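Local coordinates for protein fructose-bisphosphate aldolase (Thermus caldophilus, PDB 2FJK) that belongs to the class II fructose-bisphosphate aldolases, enzymes built on a TIM barrel, and holds 1,3-dihydroxyacetonephosphate in its pocket, at residues R159-M162 with E163-A167; H105-F108 with E109-V112; T24-M27 with E28-Q31. One frame throughout, in Å; residues are numbered along the deposited sequence.

Contact 1: residues R159-M162 with E163-A167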
ATOM      1  N   ARG A 159       7.517  32.440  22.355  1.00 41.19           N
ATOM      2  CA  ARG A 159       7.027  33.169  21.189  1.00 40.73           C
ATOM      3  C   ARG A 159       8.132  33.341  20.159  1.00 39.01           C
ATOM      4  O   ARG A 159       7.938  33.087  18.969  1.00 39.65           O
ATOM      5  CB  ARG A 159       6.512  34.552  21.588  1.00 43.90           C
ATOM      6  CG  ARG A 159       6.054  35.390  20.400  1.00 47.84           C
ATOM      7  CD  ARG A 159       5.919  36.858  20.763  1.00 52.13           C
ATOM      8  NE  ARG A 159       4.979  37.077  21.858  1.00 55.24           N
ATOM      9  CZ  ARG A 159       4.611  38.278  22.296  1.00 57.86           C
ATOM     10  NH1 ARG A 159       5.104  39.375  21.732  1.00 57.95           N
ATOM     11  NH2 ARG A 159       3.749  38.383  23.299  1.00 59.25           N
ATOM     12  N   ILE A 160       9.291  33.783  20.633  1.00 37.16           N
ATOM     13  CA  ILE A 160      10.442  34.009  19.769  1.00 35.50           C
ATOM     14  C   ILE A 160      10.921  32.727  19.097  1.00 34.89           C
ATOM     15  O   ILE A 160      11.241  32.727  17.910  1.00 32.57           O
ATOM     16  CB  ILE A 160      11.611  34.628  20.558  1.00 33.98           C
ATOM     17  CG1 ILE A 160      11.183  35.978  21.143  1.00 34.22           C
ATOM     18  CG2 ILE A 160      12.807  34.815  19.638  1.00 34.06           C
ATOM     19  CD1 ILE A 160      12.206  36.611  22.055  1.00 33.05           C
ATOM     20  N   PHE A 161      10.979  31.641  19.864  1.00 34.75           N
ATOM     21  CA  PHE A 161      11.412  30.353  19.332  1.00 34.49           C
ATOM     22  C   PHE A 161      10.457  29.956  18.209  1.00 34.18           C
ATOM     23  O   PHE A 161      10.886  29.600  17.116  1.00 33.34           O
ATOM     24  CB  PHE A 161      11.387  29.294  20.442  1.00 33.64           C
ATOM     25  CG  PHE A 161      11.843  27.931  20.001  1.00 33.06           C
ATOM     26  CD1 PHE A 161      13.150  27.722  19.577  1.00 32.82           C
ATOM     27  CD2 PHE A 161      10.971  26.846  20.040  1.00 34.15           C
ATOM     28  CE1 PHE A 161      13.586  26.457  19.200  1.00 33.59           C
ATOM     29  CE2 PHE A 161      11.394  25.568  19.665  1.00 34.94           C
ATOM     30  CZ  PHE A 161      12.704  25.374  19.244  1.00 35.93           C
HETATM   31  N   MSE A 162       9.162  30.032  18.496  1.00 35.45           N
HETATM   32  CA  MSE A 162       8.124  29.689  17.531  1.00 37.08           C
HETATM   33  C   MSE A 162       8.129  30.575  16.281  1.00 39.30           C
HETATM   34  O   MSE A 162       7.806  30.114  15.190  1.00 39.08           O
HETATM   35  CB  MSE A 162       6.752  29.745  18.207  1.00 36.35           C
HETATM   36  CG  MSE A 162       6.505  28.584  19.156  1.00 36.60           C
HETATM   37 SE   MSE A 162       6.633  26.883  18.233  1.00 38.49          SE
HETATM   38  CE  MSE A 162       4.758  26.670  17.787  1.00 33.41           C
ATOM     39  N   GLU A 163       8.491  31.845  16.431  1.00 41.29           N
ATOM     40  CA  GLU A 163       8.530  32.733  15.279  1.00 42.56           C
ATOM     41  C   GLU A 163       9.777  32.512  14.415  1.00 42.34           C
ATOM     42  O   GLU A 163       9.680  32.466  13.188  1.00 41.92           O
ATOM     43  CB  GLU A 163       8.437  34.195  15.736  1.00 43.70           C
ATOM     44  CG  GLU A 163       7.035  34.591  16.194  1.00 47.08           C
ATOM     45  CD  GLU A 163       6.962  35.990  16.798  1.00 48.94           C
ATOM     46  OE1 GLU A 163       5.834  36.468  17.053  1.00 49.58           O
ATOM     47  OE2 GLU A 163       8.026  36.607  17.027  1.00 49.47           O
ATOM     48  N   ARG A 164      10.939  32.354  15.046  1.00 42.33           N
ATOM     49  CA  ARG A 164      12.181  32.146  14.299  1.00 41.91           C
ATOM     50  C   ARG A 164      12.180  30.792  13.587  1.00 40.16           C
ATOM     51  O   ARG A 164      12.821  30.626  12.549  1.00 39.24           O
ATOM     52  CB  ARG A 164      13.390  32.258  15.228  1.00 44.48           C
ATOM     53  CG  ARG A 164      13.341  33.449  16.169  1.00 47.95           C
ATOM     54  CD  ARG A 164      14.737  33.922  16.535  1.00 49.29           C
ATOM     55  NE  ARG A 164      15.745  33.434  15.597  1.00 50.68           N
ATOM     56  CZ  ARG A 164      17.022  33.245  15.906  1.00 51.33           C
ATOM     57  NH1 ARG A 164      17.453  33.504  17.132  1.00 53.15           N
ATOM     58  NH2 ARG A 164      17.866  32.799  14.987  1.00 52.92           N
ATOM     59  N   THR A 165      11.485  29.816  14.162  1.00 38.17           N
ATOM     60  CA  THR A 165      11.370  28.500  13.540  1.00 37.47           C
ATOM     61  C   THR A 165       9.957  28.490  12.964  1.00 38.49           C
ATOM     62  O   THR A 165       9.114  29.277  13.384  1.00 40.76           O
ATOM     63  CB  THR A 165      11.487  27.349  14.566  1.00 35.45           C
ATOM     64  OG1 THR A 165      10.330  27.340  15.413  1.00 31.19           O
ATOM     65  CG2 THR A 165      12.729  27.512  15.416  1.00 33.18           C
ATOM     66  N   GLY A 166       9.683  27.620  12.006  1.00 38.54           N
ATOM     67  CA  GLY A 166       8.335  27.588  11.462  1.00 36.17           C
ATOM     68  C   GLY A 166       7.500  26.510  12.132  1.00 35.13           C
ATOM     69  O   GLY A 166       6.476  26.090  11.594  1.00 33.86           O
ATOM     70  N   ALA A 167       7.926  26.066  13.312  1.00 32.54           N
ATOM     71  CA  ALA A 167       7.210  25.008  14.019  1.00 32.12           C
ATOM     72  C   ALA A 167       5.704  25.264  14.119  1.00 31.77           C
ATOM     73  O   ALA A 167       5.251  26.408  14.163  1.00 30.06           O
ATOM     74  CB  ALA A 167       7.810  24.800  15.406  1.00 30.93           C
TER

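Contact 2: residues H105-F108 with E109-V112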
ATOM      1  N   HIS A 105      17.962  20.548  24.934  1.00 29.56           N
ATOM      2  CA  HIS A 105      19.175  20.558  25.750  1.00 32.67           C
ATOM      3  C   HIS A 105      20.246  21.503  25.211  1.00 33.07           C
ATOM      4  O   HIS A 105      21.183  21.845  25.921  1.00 34.50           O
ATOM      5  CB  HIS A 105      19.753  19.144  25.843  1.00 33.76           C
ATOM      6  CG  HIS A 105      19.935  18.484  24.510  1.00 36.39           C
ATOM      7  ND1 HIS A 105      18.876  18.018  23.758  1.00 37.01           N
ATOM      8  CD2 HIS A 105      21.051  18.233  23.784  1.00 35.91           C
ATOM      9  CE1 HIS A 105      19.333  17.510  22.626  1.00 36.44           C
ATOM     10  NE2 HIS A 105      20.649  17.627  22.616  1.00 36.59           N
ATOM     11  N   GLU A 106      20.113  21.915  23.954  1.00 34.38           N
ATOM     12  CA  GLU A 106      21.082  22.821  23.329  1.00 34.68           C
ATOM     13  C   GLU A 106      20.734  24.277  23.616  1.00 36.20           C
ATOM     14  O   GLU A 106      19.600  24.594  23.993  1.00 35.71           O
ATOM     15  CB  GLU A 106      21.105  22.600  21.814  1.00 34.97           C
ATOM     16  CG  GLU A 106      21.535  21.204  21.401  1.00 34.30           C
ATOM     17  CD  GLU A 106      23.000  21.142  21.055  1.00 32.87           C
ATOM     18  OE1 GLU A 106      23.773  21.951  21.600  1.00 35.11           O
ATOM     19  OE2 GLU A 106      23.380  20.278  20.244  1.00 34.02           O
ATOM     20  N   ASP A 107      21.706  25.168  23.437  1.00 36.58           N
ATOM     21  CA  ASP A 107      21.449  26.584  23.671  1.00 36.83           C
ATOM     22  C   ASP A 107      20.370  27.028  22.692  1.00 36.99           C
ATOM     23  O   ASP A 107      20.105  26.348  21.693  1.00 36.95           O
ATOM     24  CB  ASP A 107      22.725  27.417  23.489  1.00 37.18           C
ATOM     25  CG  ASP A 107      23.516  27.014  22.266  1.00 38.40           C
ATOM     26  OD1 ASP A 107      22.887  26.797  21.218  1.00 38.61           O
ATOM     27  OD2 ASP A 107      24.765  26.923  22.350  1.00 39.80           O
ATOM     28  N   PHE A 108      19.750  28.166  22.981  1.00 35.90           N
ATOM     29  CA  PHE A 108      18.675  28.692  22.148  1.00 35.90           C
ATOM     30  C   PHE A 108      18.966  28.784  20.651  1.00 34.48           C
ATOM     31  O   PHE A 108      18.159  28.347  19.835  1.00 35.26           O
ATOM     32  CB  PHE A 108      18.251  30.073  22.647  1.00 35.88           C
ATOM     33  CG  PHE A 108      16.916  30.523  22.118  1.00 35.52           C
ATOM     34  CD1 PHE A 108      15.741  29.940  22.581  1.00 33.76           C
ATOM     35  CD2 PHE A 108      16.834  31.530  21.162  1.00 34.72           C
ATOM     36  CE1 PHE A 108      14.504  30.354  22.105  1.00 34.85           C
ATOM     37  CE2 PHE A 108      15.599  31.954  20.676  1.00 35.03           C
ATOM     38  CZ  PHE A 108      14.431  31.366  21.150  1.00 35.22           C
ATOM     39  N   GLU A 109      20.103  29.361  20.284  1.00 33.95           N
ATOM     40  CA  GLU A 109      20.440  29.510  18.869  1.00 31.92           C
ATOM     41  C   GLU A 109      20.588  28.183  18.138  1.00 29.72           C
ATOM     42  O   GLU A 109      20.158  28.054  16.991  1.00 28.34           O
ATOM     43  CB  GLU A 109      21.722  30.336  18.698  1.00 33.19           C
ATOM     44  CG  GLU A 109      21.572  31.827  19.015  1.00 35.05           C
ATOM     45  CD  GLU A 109      20.505  32.502  18.174  1.00 35.19           C
ATOM     46  OE1 GLU A 109      20.536  32.344  16.935  1.00 36.50           O
ATOM     47  OE2 GLU A 109      19.639  33.193  18.752  1.00 34.42           O
ATOM     48  N   THR A 110      21.200  27.199  18.788  1.00 27.80           N
ATOM     49  CA  THR A 110      21.370  25.891  18.161  1.00 27.44           C
ATOM     50  C   THR A 110      20.026  25.172  18.041  1.00 27.11           C
ATOM     51  O   THR A 110      19.781  24.465  17.069  1.00 28.83           O
ATOM     52  CB  THR A 110      22.351  25.013  18.959  1.00 27.67           C
ATOM     53  OG1 THR A 110      23.609  25.694  19.063  1.00 28.28           O
ATOM     54  CG2 THR A 110      22.576  23.666  18.254  1.00 25.80           C
ATOM     55  N   ASN A 111      19.158  25.364  19.032  1.00 26.58           N
ATOM     56  CA  ASN A 111      17.841  24.739  19.036  1.00 27.68           C
ATOM     57  C   ASN A 111      17.094  25.308  17.842  1.00 28.15           C
ATOM     58  O   ASN A 111      16.610  24.564  16.987  1.00 27.27           O
ATOM     59  CB  ASN A 111      17.087  25.085  20.324  1.00 26.37           C
ATOM     60  CG  ASN A 111      15.839  24.240  20.520  1.00 25.47           C
ATOM     61  OD1 ASN A 111      15.303  23.669  19.572  1.00 26.77           O
ATOM     62  ND2 ASN A 111      15.359  24.173  21.761  1.00 25.19           N
ATOM     63  N   VAL A 112      17.021  26.640  17.796  1.00 29.22           N
ATOM     64  CA  VAL A 112      16.360  27.356  16.713  1.00 29.82           C
ATOM     65  C   VAL A 112      16.921  26.916  15.370  1.00 30.75           C
ATOM     66  O   VAL A 112      16.166  26.636  14.439  1.00 30.45           O
ATOM     67  CB  VAL A 112      16.558  28.879  16.839  1.00 30.44           C
ATOM     68  CG1 VAL A 112      16.123  29.569  15.553  1.00 31.27           C
ATOM     69  CG2 VAL A 112      15.763  29.412  18.019  1.00 29.92           C
TER

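Contact 3: residues T24-M27 with E28-Q31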
ATOM      1  N   THR A  24       3.438   3.559  20.343  1.00 17.22           N
ATOM      2  CA  THR A  24       3.204   2.197  19.881  1.00 17.73           C
ATOM      3  C   THR A  24       4.527   1.602  19.469  1.00 15.71           C
ATOM      4  O   THR A  24       5.400   2.317  18.993  1.00 17.93           O
ATOM      5  CB  THR A  24       2.342   2.139  18.620  1.00 17.13           C
ATOM      6  OG1 THR A  24       1.243   3.042  18.736  1.00 26.02           O
ATOM      7  CG2 THR A  24       1.841   0.721  18.411  1.00 12.63           C
ATOM      8  N   ASN A  25       4.649   0.292  19.609  1.00 15.15           N
ATOM      9  CA  ASN A  25       5.863  -0.404  19.225  1.00 17.38           C
ATOM     10  C   ASN A  25       5.583  -1.668  18.405  1.00 16.81           C
ATOM     11  O   ASN A  25       6.499  -2.266  17.852  1.00 14.03           O
ATOM     12  CB  ASN A  25       6.689  -0.716  20.476  1.00 20.81           C
ATOM     13  CG  ASN A  25       7.493   0.491  20.942  1.00 23.51           C
ATOM     14  OD1 ASN A  25       8.580   0.745  20.435  1.00 26.48           O
ATOM     15  ND2 ASN A  25       6.945   1.254  21.886  1.00 22.50           N
ATOM     16  N   ASN A  26       4.316  -2.066  18.310  1.00 15.45           N
ATOM     17  CA  ASN A  26       3.978  -3.241  17.518  1.00 16.64           C
ATOM     18  C   ASN A  26       2.515  -3.249  17.077  1.00 17.29           C
ATOM     19  O   ASN A  26       1.827  -2.215  17.121  1.00 12.57           O
ATOM     20  CB  ASN A  26       4.323  -4.536  18.282  1.00 16.25           C
ATOM     21  CG  ASN A  26       3.479  -4.738  19.530  1.00 15.96           C
ATOM     22  OD1 ASN A  26       2.561  -3.975  19.807  1.00 21.19           O
ATOM     23  ND2 ASN A  26       3.786  -5.780  20.282  1.00 16.35           N
HETATM   24  N   MSE A  27       2.052  -4.413  16.631  1.00 15.74           N
HETATM   25  CA  MSE A  27       0.677  -4.554  16.169  1.00 17.15           C
HETATM   26  C   MSE A  27      -0.343  -4.377  17.300  1.00 14.44           C
HETATM   27  O   MSE A  27      -1.222  -3.530  17.218  1.00 13.52           O
HETATM   28  CB  MSE A  27       0.461  -5.925  15.529  1.00 17.01           C
HETATM   29  CG  MSE A  27      -0.883  -6.055  14.806  1.00 19.80           C
HETATM   30 SE   MSE A  27      -1.182  -7.877  14.215  1.00 24.75          SE
HETATM   31  CE  MSE A  27       0.381  -8.059  13.090  1.00 30.58           C
ATOM     32  N   GLU A  28      -0.212  -5.171  18.354  1.00 14.21           N
ATOM     33  CA  GLU A  28      -1.152  -5.101  19.479  1.00 14.85           C
ATOM     34  C   GLU A  28      -1.411  -3.699  20.029  1.00 14.59           C
ATOM     35  O   GLU A  28      -2.561  -3.344  20.321  1.00 12.09           O
ATOM     36  CB  GLU A  28      -0.693  -6.023  20.614  1.00 17.10           C
ATOM     37  CG  GLU A  28      -0.968  -7.516  20.347  1.00 20.28           C
ATOM     38  CD  GLU A  28       0.155  -8.224  19.596  1.00 22.36           C
ATOM     39  OE1 GLU A  28       0.997  -7.537  18.976  1.00 22.12           O
ATOM     40  OE2 GLU A  28       0.191  -9.475  19.625  1.00 22.52           O
ATOM     41  N   PHE A  29      -0.356  -2.902  20.181  1.00 13.47           N
ATOM     42  CA  PHE A  29      -0.536  -1.547  20.694  1.00 13.66           C
ATOM     43  C   PHE A  29      -1.241  -0.672  19.671  1.00 14.12           C
ATOM     44  O   PHE A  29      -2.073   0.161  20.036  1.00 12.04           O
ATOM     45  CB  PHE A  29       0.796  -0.894  21.055  1.00 12.55           C
ATOM     46  CG  PHE A  29       1.342  -1.296  22.399  1.00 15.36           C
ATOM     47  CD1 PHE A  29       1.881  -2.559  22.603  1.00 16.69           C
ATOM     48  CD2 PHE A  29       1.334  -0.399  23.457  1.00 18.47           C
ATOM     49  CE1 PHE A  29       2.403  -2.921  23.832  1.00 15.96           C
ATOM     50  CE2 PHE A  29       1.855  -0.752  24.696  1.00 17.32           C
ATOM     51  CZ  PHE A  29       2.389  -2.014  24.882  1.00 19.00           C
ATOM     52  N   THR A  30      -0.923  -0.859  18.392  1.00 13.42           N
ATOM     53  CA  THR A  30      -1.543  -0.035  17.368  1.00 16.49           C
ATOM     54  C   THR A  30      -3.033  -0.310  17.248  1.00 17.67           C
ATOM     55  O   THR A  30      -3.827   0.609  17.056  1.00 19.14           O
ATOM     56  CB  THR A  30      -0.911  -0.238  15.991  1.00 16.28           C
ATOM     57  OG1 THR A  30       0.509  -0.098  16.084  1.00 15.13           O
ATOM     58  CG2 THR A  30      -1.444   0.816  15.032  1.00 14.19           C
ATOM     59  N   GLN A  31      -3.410  -1.579  17.361  1.00 18.80           N
ATOM     60  CA  GLN A  31      -4.813  -1.965  17.275  1.00 20.38           C
ATOM     61  C   GLN A  31      -5.601  -1.390  18.447  1.00 19.72           C
ATOM     62  O   GLN A  31      -6.687  -0.817  18.264  1.00 16.89           O
ATOM     63  CB  GLN A  31      -4.945  -3.484  17.300  1.00 19.40           C
ATOM     64  CG  GLN A  31      -4.217  -4.183  16.172  1.00 21.69           C
ATOM     65  CD  GLN A  31      -4.357  -5.688  16.266  1.00 23.10           C
ATOM     66  OE1 GLN A  31      -3.993  -6.295  17.272  1.00 22.09           O
ATOM     67  NE2 GLN A  31      -4.891  -6.296  15.220  1.00 25.45           N
TER
HETATM   68  O   HOH W   1       2.978  -7.405  17.218  1.00 19.85           O

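Contact 1: residues R159-M162 with E163-A167
The Phe161 ring carries the Thr165 methyl on one face: CG2 sits 4.0 Å above the ring plane, displaced toward the rim. Along the helix, the guanidinium of Arg159 and the carboxylate of Glu163 are turned 51° against each other. These two side chains run alongside, pointing the same way, and touch through the aliphatic part of the arginine, with Arg159 CG 3.5 Å from Glu163 OE1. Their charged atoms are not in contact, Arg159 NE staying 4.9 Å from Glu163 OE1, so any attraction is probably modest. Ile160 and Arg164 lie side by side one position further on, the branch CG2 of Ile160 3.8 Å from CD of Arg164, while the guanidinium of Arg164 goes on to a salt bridge with Glu109. This is the C-terminal end of helix 155-164, one of the helices on the outside of the barrel, and the Phe161 side chain packs on Ala131 and Leu133 of strand 128-133. Thr165 is the first residue to leave the helical path, and it grips Phe161 O twice, from opposite faces of the carbonyl plane: Thr165 N at 3.0 Å makes the last turn's backbone bond, and Thr165 OG1 donates at 2.9 Å. A chi1 of 69° sets the hydroxyl between the backbone N and the carbonyl carbon, which turns OG1 to the carbonyl and leaves CG2 for the ring. The same OG1 weakly accepts from Ala167 N at 3.4 Å, joining the helix end to the departing chain. Met162, a selenomethionine bent at both chi2 and chi3, lays SE against Ala167 CB, 3.7 Å apart, and packs on Leu170, Val201 and Ala203 as well.

Contact 2: residues H105-F108 with E109-V112
Asp107 and Phe108 start the helix by offering their carbonyls to the amides four residues on, Asn111 N meeting Asp107 O at 3.0 Å and Val112 N meeting Phe108 O at 2.9 Å in a nearly straight bond of 173°. Ahead of these bonds, the side chain of Asp107 reaches forward to the first turn, its chi1 of 44° bringing OD1 to the amide of Thr110. OD1 accepts Thr110 N at 3.0 Å, nearly in line with its own C-O bond, and also the hydroxyl Thr110 OG1, through the syn lone pair, on the side of the other carboxylate oxygen. At 2.5 Å this second bond, Thr110 OG1 to Asp107 OD1, is unusually short, and its exact length is doubtful. Asp107 is thus the N-cap of helix 108-124, which follows strand 98-101 in the barrel, and two donors of Thr110 meet on OD1, which probably limits the rotation of the carboxylate. The negative charge at this helix end would also suit the helix dipole. With the hydroxyl of Thr110 committed to the cap, its methyl CG2 lies against the bent chain of Glu106, 3.8 Å from CD. On another side of the turn, Val112 sets CG2 over one face of the Phe108 ring in a CH-pi contact, 3.9 Å from the ring centroid and 20° off the normal. The methyl is shifted toward the rim, and the nearest ring atom is Phe108 CE2, at 3.7 Å. Asn111 gives ND2 to the backbone oxygen of Glu132.

Contact 3: residues T24-M27 with E28-Q31
Thr24 meets Phe29 across the turn, its CB 4.2 Å from Phe29 CB. Asn25 sends OD1 into a weak hydrogen bond with Arg278 of the second subunit. Asn26 is the N-cap: its OD1 accepts Phe29 N at 3.1 Å in a nearly straight bond of 170°, the donor tilted 19° from the amide plane. With chi1 at 66° the amide swings forward over the start of the helix. There OD1 also lies near the plane of the Phe29 ring, at its edge, 3.2 Å from CD1. This is the turn from strand 19-23 into helix 27-38 of the TIM barrel, and it is buried against another copy of the protein: Asn26 ND2 bonds Glu28 OE2 of the second subunit, the reciprocal bond forms too, and Glu28 OE2 also bonds Tyr55 OH of that subunit. Met27, a selenomethionine, starts the helix, its O accepting Gln31 N at 2.9 Å, while its CG packs 3.8 Å from CD of Gln31, whose OE1 bonds Arg285. A water accepts from Met27 N at 3.2 Å and donates to Glu28 OE1 at 2.7 Å.

How the contacts relate
Read from the N terminus, contact 3 comes first, then contact 2, then contact 1; they lie in series, none nested in or crossing another. Contact 3 spans the short turn from strand 19-23 into helix 27-38, and contact 2 the end of the longer loop that runs from strand 98-101 into helix 108-124, whereas contact 1 closes the far end of helix 155-164. Contacts 1 and 2 meet directly: Phe161 lies against Phe108 and Val112, so the two neighbouring outer helices are joined there. Contact 3 sits on the opposite side of the chain's centre, its own centre about 33 Å from that of contact 1, and faces the second subunit.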